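Local coordinates for centrosomal protein 120 (Oreochromis niloticus, PDB 6EWH), which probably supports centriole and cilium assembly as part of the full-length protein, of which this chain is the second C2 domain (C2B), at residues R156-L161 with D167-L172; I112-C115 with S120-S123; F60-S65 with P82-E87; S129-I134 with V174-R179. The protein carries 1 engineered substitution. All blocks are in the same frame, centred on the assembly; numbering follows the deposited sequence.

Contact 1. Residues R156-L161 with D167-L172; sequences RVKQTL and DLQPTL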
loop_
_atom_site.group_PDB
_atom_site.type_symbol
_atom_site.label_atom_id
_atom_site.label_comp_id
_atom_site.label_asym_id
_atom_site.label_seq_id
_atom_site.Cartn_x
_atom_site.Cartn_y
_atom_site.Cartn_z
ATOM N N ARG A 156 8.831 14.804 -15.284
ATOM C CA ARG A 156 8.976 16.139 -14.715
ATOM C C ARG A 156 7.757 17.000 -15.023
ATOM O O ARG A 156 7.242 17.697 -14.144
ATOM C CB ARG A 156 10.255 16.791 -15.247
ATOM C CG ARG A 156 11.523 16.021 -14.900
ATOM C CD ARG A 156 12.644 16.278 -15.901
ATOM N NE ARG A 156 13.094 17.669 -15.904
ATOM C CZ ARG A 156 14.118 18.121 -16.623
ATOM N NH1 ARG A 156 14.806 17.292 -17.396
ATOM N NH2 ARG A 156 14.458 19.402 -16.565
ATOM N N VAL A 157 7.273 16.953 -16.260
ATOM C CA VAL A 157 6.188 17.813 -16.714
ATOM C C VAL A 157 4.955 16.950 -16.935
ATOM O O VAL A 157 5.039 15.885 -17.560
ATOM C CB VAL A 157 6.574 18.541 -18.010
ATOM C CG1 VAL A 157 5.401 19.369 -18.523
ATOM C CG2 VAL A 157 7.802 19.428 -17.780
ATOM N N LYS A 158 3.818 17.392 -16.415
ATOM C CA LYS A 158 2.541 16.748 -16.706
ATOM C C LYS A 158 1.787 17.633 -17.682
ATOM O O LYS A 158 1.615 18.824 -17.424
ATOM C CB LYS A 158 1.704 16.581 -15.447
ATOM C CG LYS A 158 0.398 15.854 -15.697
ATOM C CD LYS A 158 -0.228 15.433 -14.391
ATOM C CE LYS A 158 -1.101 16.526 -13.819
ATOM N NZ LYS A 158 -2.529 16.326 -14.197
ATOM N N GLN A 159 1.356 17.072 -18.808
ATOM C CA GLN A 159 0.617 17.849 -19.787
ATOM C C GLN A 159 -0.830 17.373 -19.820
ATOM O O GLN A 159 -1.101 16.166 -19.737
ATOM C CB GLN A 159 1.308 17.833 -21.153
ATOM C CG GLN A 159 2.565 18.727 -21.145
ATOM C CD GLN A 159 3.387 18.676 -22.422
ATOM O OE1 GLN A 159 4.067 17.688 -22.697
ATOM N NE2 GLN A 159 3.339 19.748 -23.200
ATOM N N THR A 160 -1.764 18.327 -19.858
ATOM C CA THR A 160 -3.191 18.018 -19.792
ATOM C C THR A 160 -3.881 18.694 -20.960
ATOM O O THR A 160 -3.821 19.923 -21.097
ATOM C CB THR A 160 -3.826 18.477 -18.476
ATOM O OG1 THR A 160 -3.141 17.890 -17.362
ATOM C CG2 THR A 160 -5.298 18.057 -18.441
ATOM N N LEU A 161 -4.525 17.896 -21.804
ATOM C CA LEU A 161 -5.149 18.362 -23.036
ATOM C C LEU A 161 -6.425 17.556 -23.248
ATOM O O LEU A 161 -6.342 16.338 -23.436
ATOM C CB LEU A 161 -4.205 18.106 -24.211
ATOM C CG LEU A 161 -4.676 18.508 -25.607
ATOM C CD1 LEU A 161 -4.720 20.012 -25.704
ATOM C CD2 LEU A 161 -3.758 17.923 -26.676
ATOM N N ASP A 167 -9.915 18.767 -12.501
ATOM C CA ASP A 167 -8.749 17.977 -12.873
ATOM C C ASP A 167 -8.885 16.618 -12.183
ATOM O O ASP A 167 -8.252 16.349 -11.158
ATOM C CB ASP A 167 -7.462 18.707 -12.479
ATOM C CG ASP A 167 -6.217 18.076 -13.073
ATOM O OD1 ASP A 167 -6.339 17.055 -13.790
ATOM O OD2 ASP A 167 -5.113 18.606 -12.825
ATOM N N LEU A 168 -9.739 15.760 -12.742
ATOM C CA LEU A 168 -9.875 14.391 -12.242
ATOM C C LEU A 168 -8.573 13.651 -12.521
ATOM O O LEU A 168 -8.183 13.484 -13.681
ATOM C CB LEU A 168 -11.053 13.704 -12.931
ATOM C CG LEU A 168 -12.422 14.384 -12.793
ATOM C CD1 LEU A 168 -13.498 13.614 -13.550
ATOM C CD2 LEU A 168 -12.800 14.540 -11.329
ATOM N N GLN A 169 -7.887 13.217 -11.472
ATOM C CA GLN A 169 -6.560 12.642 -11.602
ATOM C C GLN A 169 -6.586 11.150 -11.303
ATOM O O GLN A 169 -7.576 10.625 -10.776
ATOM C CB GLN A 169 -5.556 13.380 -10.693
ATOM C CG GLN A 169 -4.846 14.539 -11.431
ATOM C CD GLN A 169 -3.542 15.014 -10.779
ATOM O OE1 GLN A 169 -2.470 14.442 -10.998
ATOM N NE2 GLN A 169 -3.629 16.093 -10.010
ATOM N N PRO A 170 -5.531 10.420 -11.678
ATOM C CA PRO A 170 -5.494 8.984 -11.384
ATOM C C PRO A 170 -5.512 8.752 -9.886
ATOM O O PRO A 170 -4.727 9.332 -9.137
ATOM C CB PRO A 170 -4.167 8.525 -11.993
ATOM C CG PRO A 170 -3.772 9.569 -12.926
ATOM C CD PRO A 170 -4.311 10.842 -12.393
ATOM N N THR A 171 -6.402 7.875 -9.454
ATOM C CA THR A 171 -6.697 7.696 -8.051
ATOM C C THR A 171 -6.701 6.204 -7.744
ATOM O O THR A 171 -7.185 5.412 -8.557
ATOM C CB THR A 171 -8.079 8.293 -7.797
ATOM O OG1 THR A 171 -8.053 9.688 -8.144
ATOM C CG2 THR A 171 -8.486 8.130 -6.367
ATOM N N LEU A 172 -6.166 5.847 -6.580
ATOM C CA LEU A 172 -6.151 4.461 -6.103
ATOM C C LEU A 172 -6.728 4.436 -4.698
ATOM O O LEU A 172 -6.204 5.101 -3.799
ATOM C CB LEU A 172 -4.715 3.934 -6.069
ATOM C CG LEU A 172 -4.557 2.470 -5.645
ATOM C CD1 LEU A 172 -5.240 1.578 -6.663
ATOM C CD2 LEU A 172 -3.098 2.107 -5.519
HETATM O O HOH W 1 -3.829 19.248 -14.771
#
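Lys158 brings the 156-161 loop to the 167-172 segment through the end of its side chain. Its CG stands anti to the backbone N (chi1 -177°), which sends the chain toward the second segment, and bends at chi3 and chi4 then bring the ammonium group up to Asp167, with Gln169 beside it in the conformer described. Lys158 NZ lies 3.7 Å from Asp167 OD2, a long salt bridge in which the two side chains approach from opposite directions. OD1 of Asp167 is scarcely farther from Lys158 NZ, at 3.9 Å, so the charge faces the carboxylate as a whole and grips neither oxygen tightly. Gln169 crosses the lysine at a slant, and its OE1 is 3.8 Å from Lys158 CE, a contact that a second conformer of Gln169 makes doubtful. Two residues on, Thr160 points toward the 167-172 segment and shares a water with Lys158 NZ. This water accepts a bond from Lys158 NZ (3.2 Å) and lies 3.0 Å from Thr160 OG1. Its bond to Asp167 OD2 is modelled too short to be taken at face value, so the link onward to Asp167 is doubtful. The 167-172 segment is tied to the rest of the domain: Leu168 O takes a hydrogen bond from Gln45, Pro170 packs on Leu46 and Leu151, and strand 171-180 begins at Thr171. The chemistry is that of a long, partly hydrated ion pair exposed to solvent, which probably contributes only a weak attraction.

Contact 2. Residues I112-C115 with S120-S123; sequences IHLC and SLGS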
loop_
_atom_site.group_PDB
_atom_site.type_symbol
_atom_site.label_atom_id
_atom_site.label_comp_id
_atom_site.label_asym_id
_atom_site.label_seq_id
_atom_site.Cartn_x
_atom_site.Cartn_y
_atom_site.Cartn_z
ATOM N N ILE A 112 3.211 2.832 -3.432
ATOM C CA ILE A 112 2.488 1.853 -4.243
ATOM C C ILE A 112 2.583 2.289 -5.696
ATOM O O ILE A 112 2.211 3.417 -6.034
ATOM C CB ILE A 112 1.030 1.714 -3.795
ATOM C CG1 ILE A 112 0.976 1.253 -2.333
ATOM C CG2 ILE A 112 0.293 0.754 -4.732
ATOM C CD1 ILE A 112 -0.423 1.248 -1.761
ATOM N N HIS A 113 3.074 1.399 -6.550
ATOM C CA HIS A 113 3.320 1.695 -7.954
ATOM C C HIS A 113 2.289 0.989 -8.816
ATOM O O HIS A 113 1.991 -0.189 -8.600
ATOM C CB HIS A 113 4.699 1.183 -8.371
ATOM C CG HIS A 113 5.833 1.973 -7.803
ATOM N ND1 HIS A 113 6.579 2.850 -8.562
ATOM C CD2 HIS A 113 6.340 2.035 -6.548
ATOM C CE1 HIS A 113 7.502 3.410 -7.800
ATOM N NE2 HIS A 113 7.375 2.937 -6.573
ATOM N N LEU A 114 1.774 1.698 -9.812
ATOM C CA LEU A 114 1.083 1.055 -10.918
ATOM C C LEU A 114 2.133 0.682 -11.955
ATOM O O LEU A 114 2.911 1.541 -12.391
ATOM C CB LEU A 114 0.052 1.990 -11.545
ATOM C CG LEU A 114 -0.545 1.481 -12.860
ATOM C CD1 LEU A 114 -1.392 0.232 -12.622
ATOM C CD2 LEU A 114 -1.365 2.578 -13.587
ATOM N N CYS A 115 2.181 -0.594 -12.330
ATOM C CA CYS A 115 3.239 -1.097 -13.192
ATOM C C CYS A 115 2.670 -1.744 -14.441
ATOM O O CYS A 115 1.539 -2.234 -14.454
ATOM C CB CYS A 115 4.068 -2.149 -12.473
ATOM S SG CYS A 115 4.917 -1.475 -11.062
ATOM N N SER A 120 7.322 1.367 -14.025
ATOM C CA SER A 120 6.379 2.059 -13.162
ATOM C C SER A 120 5.745 3.190 -13.958
ATOM O O SER A 120 6.450 4.046 -14.503
ATOM C CB SER A 120 7.071 2.610 -11.917
ATOM O OG SER A 120 6.170 3.402 -11.165
ATOM N N LEU A 121 4.424 3.177 -14.040
ATOM C CA LEU A 121 3.674 4.250 -14.669
ATOM C C LEU A 121 3.324 5.360 -13.697
ATOM O O LEU A 121 2.976 6.465 -14.123
ATOM C CB LEU A 121 2.375 3.682 -15.230
ATOM C CG LEU A 121 2.544 2.663 -16.355
ATOM C CD1 LEU A 121 1.192 2.112 -16.765
ATOM C CD2 LEU A 121 3.236 3.318 -17.536
ATOM N N GLY A 122 3.396 5.101 -12.408
ATOM C CA GLY A 122 3.047 6.117 -11.447
ATOM C C GLY A 122 3.058 5.516 -10.068
ATOM O O GLY A 122 3.008 4.290 -9.928
ATOM N N SER A 123 3.145 6.356 -9.043
ATOM C CA SER A 123 3.167 5.846 -7.686
ATOM C C SER A 123 2.443 6.813 -6.768
ATOM O O SER A 123 2.201 7.975 -7.105
ATOM C CB SER A 123 4.598 5.589 -7.201
ATOM O OG SER A 123 5.308 6.810 -7.084
#
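His113 and Ser120 make the one side-chain hydrogen bond across this hairpin: His113 ND1 lies 2.7 Å from Ser120 OG, almost straight at 177°, and either may be the donor. Ser120 OG sits at the ring edge, in its plane, because its chi1 of 174° carries it anti to the backbone N. The ring's second partner is apolar. Ser123 CB stands over one face, 3.6 Å from the centroid of the His113 ring, a CH-pi contact only 10° off the normal. The backbone bonds are two. Leu114 N gives to Gly122 O at 2.9 Å, and Leu121 N gives to Leu114 O at 2.8 Å. Both Leu121 and Gly122 thus face the single residue Leu114, which is a classic beta bulge; beyond it the register shifts by one, and Cys115 pairs with Ser120 as His113 pairs with Ser123, both non-hydrogen-bonded. Short CA-H...O contacts fill in, the closest from Ser123 CA to Ile112 O at 3.1 Å. Apolar contact is lighter: Leu114 CD2 meets Leu121 CD1 at 4.1 Å, on the face where Leu114 also packs on Phe62 and Leu46. A leucine in place of His113 would probably leave Ser120 OG without this partner and Ser123 CB without a flat face to rest on. Held at its edge by one hydroxyl and over a face by a methylene, the imidazole is probably restricted in rotation, and the bulge puts Ser120 and Ser123 on the same face of the sheet, consistent with both reaching the ring.

Contact 3. Residues F60-S65 with P82-E87; sequences FFFYYS and PDFEPE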
loop_
_atom_site.group_PDB
_atom_site.type_symbol
_atom_site.label_atom_id
_atom_site.label_comp_id
_atom_site.label_asym_id
_atom_site.label_seq_id
_atom_site.Cartn_x
_atom_site.Cartn_y
_atom_site.Cartn_z
ATOM N N PHE A 60 -1.433 -4.892 -16.325
ATOM C CA PHE A 60 -1.084 -3.917 -15.303
ATOM C C PHE A 60 -1.274 -4.538 -13.927
ATOM O O PHE A 60 -2.102 -5.433 -13.741
ATOM C CB PHE A 60 -1.943 -2.645 -15.445
ATOM C CG PHE A 60 -1.917 -2.059 -16.831
ATOM C CD1 PHE A 60 -0.946 -1.127 -17.184
ATOM C CD2 PHE A 60 -2.850 -2.441 -17.780
ATOM C CE1 PHE A 60 -0.914 -0.586 -18.465
ATOM C CE2 PHE A 60 -2.816 -1.902 -19.067
ATOM C CZ PHE A 60 -1.847 -0.972 -19.399
ATOM N N PHE A 61 -0.482 -4.079 -12.961
ATOM C CA PHE A 61 -0.577 -4.603 -11.608
ATOM C C PHE A 61 0.019 -3.567 -10.668
ATOM O O PHE A 61 0.695 -2.626 -11.097
ATOM C CB PHE A 61 0.160 -5.943 -11.462
ATOM C CG PHE A 61 1.635 -5.859 -11.762
ATOM C CD1 PHE A 61 2.094 -5.971 -13.068
ATOM C CD2 PHE A 61 2.552 -5.658 -10.740
ATOM C CE1 PHE A 61 3.453 -5.879 -13.353
ATOM C CE2 PHE A 61 3.914 -5.564 -11.016
ATOM C CZ PHE A 61 4.359 -5.672 -12.325
ATOM N N PHE A 62 -0.246 -3.739 -9.382
ATOM C CA PHE A 62 0.338 -2.868 -8.369
ATOM C C PHE A 62 1.496 -3.554 -7.665
ATOM O O PHE A 62 1.474 -4.767 -7.424
ATOM C CB PHE A 62 -0.716 -2.405 -7.358
ATOM C CG PHE A 62 -1.843 -1.658 -8.005
ATOM C CD1 PHE A 62 -1.685 -0.331 -8.382
ATOM C CD2 PHE A 62 -3.037 -2.302 -8.288
ATOM C CE1 PHE A 62 -2.717 0.349 -9.016
ATOM C CE2 PHE A 62 -4.071 -1.630 -8.918
ATOM C CZ PHE A 62 -3.914 -0.302 -9.282
ATOM N N TYR A 63 2.517 -2.758 -7.339
ATOM C CA TYR A 63 3.675 -3.234 -6.603
ATOM C C TYR A 63 3.912 -2.341 -5.399
ATOM O O TYR A 63 3.811 -1.112 -5.495
ATOM C CB TYR A 63 4.955 -3.223 -7.470
ATOM C CG TYR A 63 6.194 -3.280 -6.613
ATOM C CD1 TYR A 63 6.639 -4.492 -6.098
ATOM C CD2 TYR A 63 6.888 -2.118 -6.266
ATOM C CE1 TYR A 63 7.744 -4.563 -5.278
ATOM C CE2 TYR A 63 7.999 -2.184 -5.431
ATOM C CZ TYR A 63 8.421 -3.409 -4.950
ATOM O OH TYR A 63 9.525 -3.496 -4.135
ATOM N N TYR A 64 4.271 -2.951 -4.272
ATOM C CA TYR A 64 4.806 -2.187 -3.157
ATOM C C TYR A 64 5.656 -3.088 -2.287
ATOM O O TYR A 64 5.542 -4.315 -2.328
ATOM C CB TYR A 64 3.716 -1.509 -2.327
ATOM C CG TYR A 64 2.619 -2.425 -1.848
ATOM C CD1 TYR A 64 1.502 -2.651 -2.637
ATOM C CD2 TYR A 64 2.680 -3.028 -0.594
ATOM C CE1 TYR A 64 0.473 -3.487 -2.195
ATOM C CE2 TYR A 64 1.667 -3.836 -0.147
ATOM C CZ TYR A 64 0.569 -4.068 -0.940
ATOM O OH TYR A 64 -0.443 -4.890 -0.504
ATOM N N SER A 65 6.522 -2.452 -1.503
ATOM C CA SER A 65 7.348 -3.131 -0.522
ATOM C C SER A 65 6.741 -2.889 0.856
ATOM O O SER A 65 6.614 -1.738 1.283
ATOM C CB SER A 65 8.767 -2.566 -0.581
ATOM O OG SER A 65 9.599 -3.225 0.347
ATOM N N PRO A 82 -11.094 -0.016 -14.762
ATOM C CA PRO A 82 -10.406 -1.056 -13.985
ATOM C C PRO A 82 -11.351 -2.126 -13.484
ATOM O O PRO A 82 -12.437 -1.843 -12.979
ATOM C CB PRO A 82 -9.788 -0.270 -12.825
ATOM C CG PRO A 82 -9.531 1.072 -13.416
ATOM C CD PRO A 82 -10.735 1.336 -14.301
ATOM N N ASP A 83 -10.907 -3.373 -13.616
ATOM C CA ASP A 83 -11.718 -4.513 -13.224
ATOM C C ASP A 83 -11.018 -5.421 -12.227
ATOM O O ASP A 83 -11.539 -6.502 -11.932
ATOM C CB ASP A 83 -12.169 -5.307 -14.454
ATOM C CG ASP A 83 -11.011 -5.727 -15.339
ATOM O OD1 ASP A 83 -9.849 -5.392 -15.028
ATOM O OD2 ASP A 83 -11.267 -6.393 -16.365
ATOM N N PHE A 84 -9.865 -5.020 -11.693
ATOM C CA PHE A 84 -9.255 -5.825 -10.646
ATOM C C PHE A 84 -10.159 -5.877 -9.417
ATOM O O PHE A 84 -10.953 -4.967 -9.159
ATOM C CB PHE A 84 -7.844 -5.311 -10.283
ATOM C CG PHE A 84 -7.800 -3.923 -9.675
ATOM C CD1 PHE A 84 -7.919 -3.761 -8.301
ATOM C CD2 PHE A 84 -7.535 -2.802 -10.466
ATOM C CE1 PHE A 84 -7.830 -2.495 -7.716
ATOM C CE2 PHE A 84 -7.460 -1.522 -9.885
ATOM C CZ PHE A 84 -7.605 -1.374 -8.518
ATOM N N GLU A 85 -10.059 -6.988 -8.684
ATOM C CA GLU A 85 -10.771 -7.183 -7.437
ATOM C C GLU A 85 -10.001 -6.550 -6.280
ATOM O O GLU A 85 -8.770 -6.439 -6.333
ATOM C CB GLU A 85 -10.899 -8.674 -7.166
ATOM C CG GLU A 85 -11.795 -9.367 -8.176
ATOM C CD GLU A 85 -13.255 -9.077 -7.910
ATOM O OE1 GLU A 85 -13.692 -9.294 -6.766
ATOM O OE2 GLU A 85 -13.955 -8.617 -8.836
ATOM N N PRO A 86 -10.697 -6.144 -5.216
ATOM C CA PRO A 86 -9.982 -5.652 -4.035
ATOM C C PRO A 86 -9.073 -6.754 -3.512
ATOM O O PRO A 86 -9.456 -7.925 -3.458
ATOM C CB PRO A 86 -11.102 -5.329 -3.037
ATOM C CG PRO A 86 -12.371 -5.289 -3.851
ATOM C CD PRO A 86 -12.155 -6.228 -4.994
ATOM N N GLU A 87 -7.850 -6.378 -3.156
ATOM C CA GLU A 87 -6.836 -7.373 -2.850
ATOM C C GLU A 87 -5.980 -6.905 -1.685
ATOM O O GLU A 87 -5.451 -5.784 -1.700
ATOM C CB GLU A 87 -5.953 -7.630 -4.075
ATOM C CG GLU A 87 -4.878 -8.661 -3.794
ATOM C CD GLU A 87 -4.103 -9.056 -5.022
ATOM O OE1 GLU A 87 -4.463 -8.606 -6.134
ATOM O OE2 GLU A 87 -3.123 -9.825 -4.869
HETATM O O HOH W 2 -2.550 -5.376 -1.987
#
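Phe62 turns the edge of its ring onto one face of Phe84, a T-shaped pair with planes at 73° and centroids 5.1 Å apart. The touching corner is Phe62 CE2, which lies 3.5 Å from Phe84 CE2 and 3.6 Å from Phe84 CZ, so it meets the face toward its rim and not over its centre. The neighbouring Phe62 CZ follows at 3.8 Å from Phe84 CE2. Phe84 presents this face because its chi1 of 65° sets CG between the backbone N and the carbonyl carbon, aiming the ring out of the loop toward strand 60-66. Farther along, water joins the two segments: one molecule, in the plane of the Tyr64 ring, is 2.6 Å from Tyr64 OH and donates to Glu87 O at 2.9 Å. The pair lies at the margin of the core between the two sheets of the C2 beta sandwich. Phe62 belongs to strand 60-66 of the four-stranded sheet and packs on Leu114 of adjacent strand 110-116, while Phe84 stands in the loop leading into strand 87-95 of the mixed sheet, touching Ala40 of strand 29-41 and meeting the ring of Phe76.

Contact 4. Residues S129-I134 with V174-R179; sequences SALAGI and VAVTLR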
loop_
_atom_site.group_PDB
_atom_site.type_symbol
_atom_site.label_atom_id
_atom_site.label_comp_id
_atom_site.label_asym_id
_atom_site.label_seq_id
_atom_site.Cartn_x
_atom_site.Cartn_y
_atom_site.Cartn_z
ATOM N N SER A 129 3.026 6.353 9.195
ATOM C CA SER A 129 2.977 7.136 10.425
ATOM C C SER A 129 1.571 7.649 10.701
ATOM O O SER A 129 1.169 7.763 11.866
ATOM C CB SER A 129 3.982 8.290 10.373
ATOM O OG SER A 129 3.661 9.208 9.345
ATOM N N ALA A 130 0.805 7.960 9.650
ATOM C CA ALA A 130 -0.587 8.353 9.844
ATOM C C ALA A 130 -1.368 7.238 10.517
ATOM O O ALA A 130 -2.187 7.490 11.410
ATOM C CB ALA A 130 -1.232 8.695 8.498
ATOM N N LEU A 131 -1.110 5.996 10.108
ATOM C CA LEU A 131 -1.780 4.847 10.701
ATOM C C LEU A 131 -1.365 4.675 12.155
ATOM O O LEU A 131 -2.209 4.443 13.030
ATOM C CB LEU A 131 -1.440 3.598 9.892
ATOM C CG LEU A 131 -1.883 2.277 10.519
ATOM C CD1 LEU A 131 -3.405 2.233 10.716
ATOM C CD2 LEU A 131 -1.416 1.114 9.655
ATOM N N ALA A 132 -0.062 4.778 12.427
ATOM C CA ALA A 132 0.411 4.697 13.804
ATOM C C ALA A 132 -0.261 5.750 14.674
ATOM O O ALA A 132 -0.611 5.481 15.829
ATOM C CB ALA A 132 1.929 4.880 13.835
ATOM N N GLY A 133 -0.467 6.953 14.127
ATOM C CA GLY A 133 -1.050 8.032 14.909
ATOM C C GLY A 133 -2.461 7.754 15.394
ATOM O O GLY A 133 -2.880 8.283 16.429
ATOM N N ILE A 134 -3.214 6.930 14.665
ATOM C CA ILE A 134 -4.577 6.596 15.060
ATOM C C ILE A 134 -4.678 5.205 15.688
ATOM O O ILE A 134 -5.788 4.739 15.969
ATOM C CB ILE A 134 -5.573 6.770 13.903
ATOM C CG1 ILE A 134 -5.169 5.885 12.722
ATOM C CG2 ILE A 134 -5.657 8.236 13.495
ATOM C CD1 ILE A 134 -6.320 5.522 11.826
ATOM N N VAL A 174 -6.941 2.910 -1.245
ATOM C CA VAL A 174 -6.095 2.048 -0.417
ATOM C C VAL A 174 -6.574 2.104 1.024
ATOM O O VAL A 174 -6.902 3.176 1.540
ATOM C CB VAL A 174 -4.621 2.480 -0.486
ATOM C CG1 VAL A 174 -3.731 1.529 0.313
ATOM C CG2 VAL A 174 -4.142 2.571 -1.926
ATOM N N ALA A 175 -6.560 0.954 1.694
ATOM C CA ALA A 175 -6.765 0.898 3.131
ATOM C C ALA A 175 -5.562 0.214 3.756
ATOM O O ALA A 175 -5.175 -0.877 3.328
ATOM C CB ALA A 175 -8.028 0.102 3.471
ATOM N N VAL A 176 -4.967 0.852 4.754
ATOM C CA VAL A 176 -3.905 0.246 5.551
ATOM C C VAL A 176 -4.437 0.051 6.960
ATOM O O VAL A 176 -5.041 0.963 7.532
ATOM C CB VAL A 176 -2.616 1.091 5.548
ATOM C CG1 VAL A 176 -2.031 1.157 4.142
ATOM C CG2 VAL A 176 -2.874 2.494 6.100
ATOM N N THR A 177 -4.227 -1.146 7.517
ATOM C CA THR A 177 -4.814 -1.495 8.807
ATOM C C THR A 177 -3.775 -2.145 9.710
ATOM O O THR A 177 -2.934 -2.920 9.253
ATOM C CB THR A 177 -5.998 -2.466 8.590
ATOM O OG1 THR A 177 -7.063 -1.775 7.929
ATOM C CG2 THR A 177 -6.532 -3.029 9.915
ATOM N N LEU A 178 -3.823 -1.803 10.994
ATOM C CA LEU A 178 -3.036 -2.480 12.016
ATOM C C LEU A 178 -3.990 -3.027 13.067
ATOM O O LEU A 178 -4.901 -2.321 13.503
ATOM C CB LEU A 178 -2.056 -1.499 12.658
ATOM C CG LEU A 178 -1.195 -2.066 13.789
ATOM C CD1 LEU A 178 -0.214 -3.118 13.268
ATOM C CD2 LEU A 178 -0.461 -0.968 14.526
ATOM N N ARG A 179 -3.793 -4.285 13.467
ATOM C CA ARG A 179 -4.628 -4.842 14.524
ATOM C C ARG A 179 -3.843 -5.894 15.288
ATOM O O ARG A 179 -2.915 -6.505 14.752
ATOM C CB ARG A 179 -5.911 -5.463 13.951
ATOM C CG ARG A 179 -5.660 -6.618 13.003
ATOM C CD ARG A 179 -6.948 -7.091 12.354
ATOM N NE ARG A 179 -6.694 -8.199 11.436
ATOM C CZ ARG A 179 -6.519 -9.459 11.811
ATOM N NH1 ARG A 179 -6.567 -9.796 13.093
ATOM N NH2 ARG A 179 -6.286 -10.393 10.896
#
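Leu131, on the short helix 128-133 that connects strands 119-126 and 143-150, drives its side chain into strand 171-180 of the mixed sheet. With CG anti to the backbone N (chi1 170°), both methyls reach the strand. Leu131 CD1 approaches Val176 O at 3.8 Å. Leu131 CD2 bears on the next peptide, 4.0 Å from Thr177 C, and is equally near Leu178 CB at 4.0 Å. Its approach to the Val176 side chain is doubtful, because that valine has a second conformer. One leucine therefore lies over the backbone running from Val176 to Leu178, by apolar packing alone. The helix segment crosses the strand at 46°, their axes 8.9 Å apart, a separation that a single layer of side chains fills. In this C2 beta sandwich the helix lies against one face of the mixed sheet: Leu131 also touches Leu33 of adjacent strand 29-41, and Leu178 packs on Leu100 and Leu104 of helix 97-105. Replacing Leu131 with an alanine would probably open a gap over the Val176-Leu178 backbone and leave the helix without its main hold on the strand. Thr177 points away from the helix and bonds through OG1 to Thr144.

Overall arrangement
Along the chain contact 3 closes first, contact 2 follows, and contact 4 then opens at the helix and closes on strand 171-180, with contact 1 falling between its two segments. Contacts 2 and 3, with centres about 10 Å apart, share the four-stranded sheet, where strands 110-116 and 60-66 are neighbours. Contacts 1 and 4 both use strand 171-180 of the mixed sheet, yet their centres are about 27 Å apart. Leu172, at the end of contact 1, packs on Ile112 and Phe62, and Val174 also meets Ile112. The same strand thus runs from the surface loop to the helix, packing across the core onto the four-stranded sheet through Leu172 and Val174.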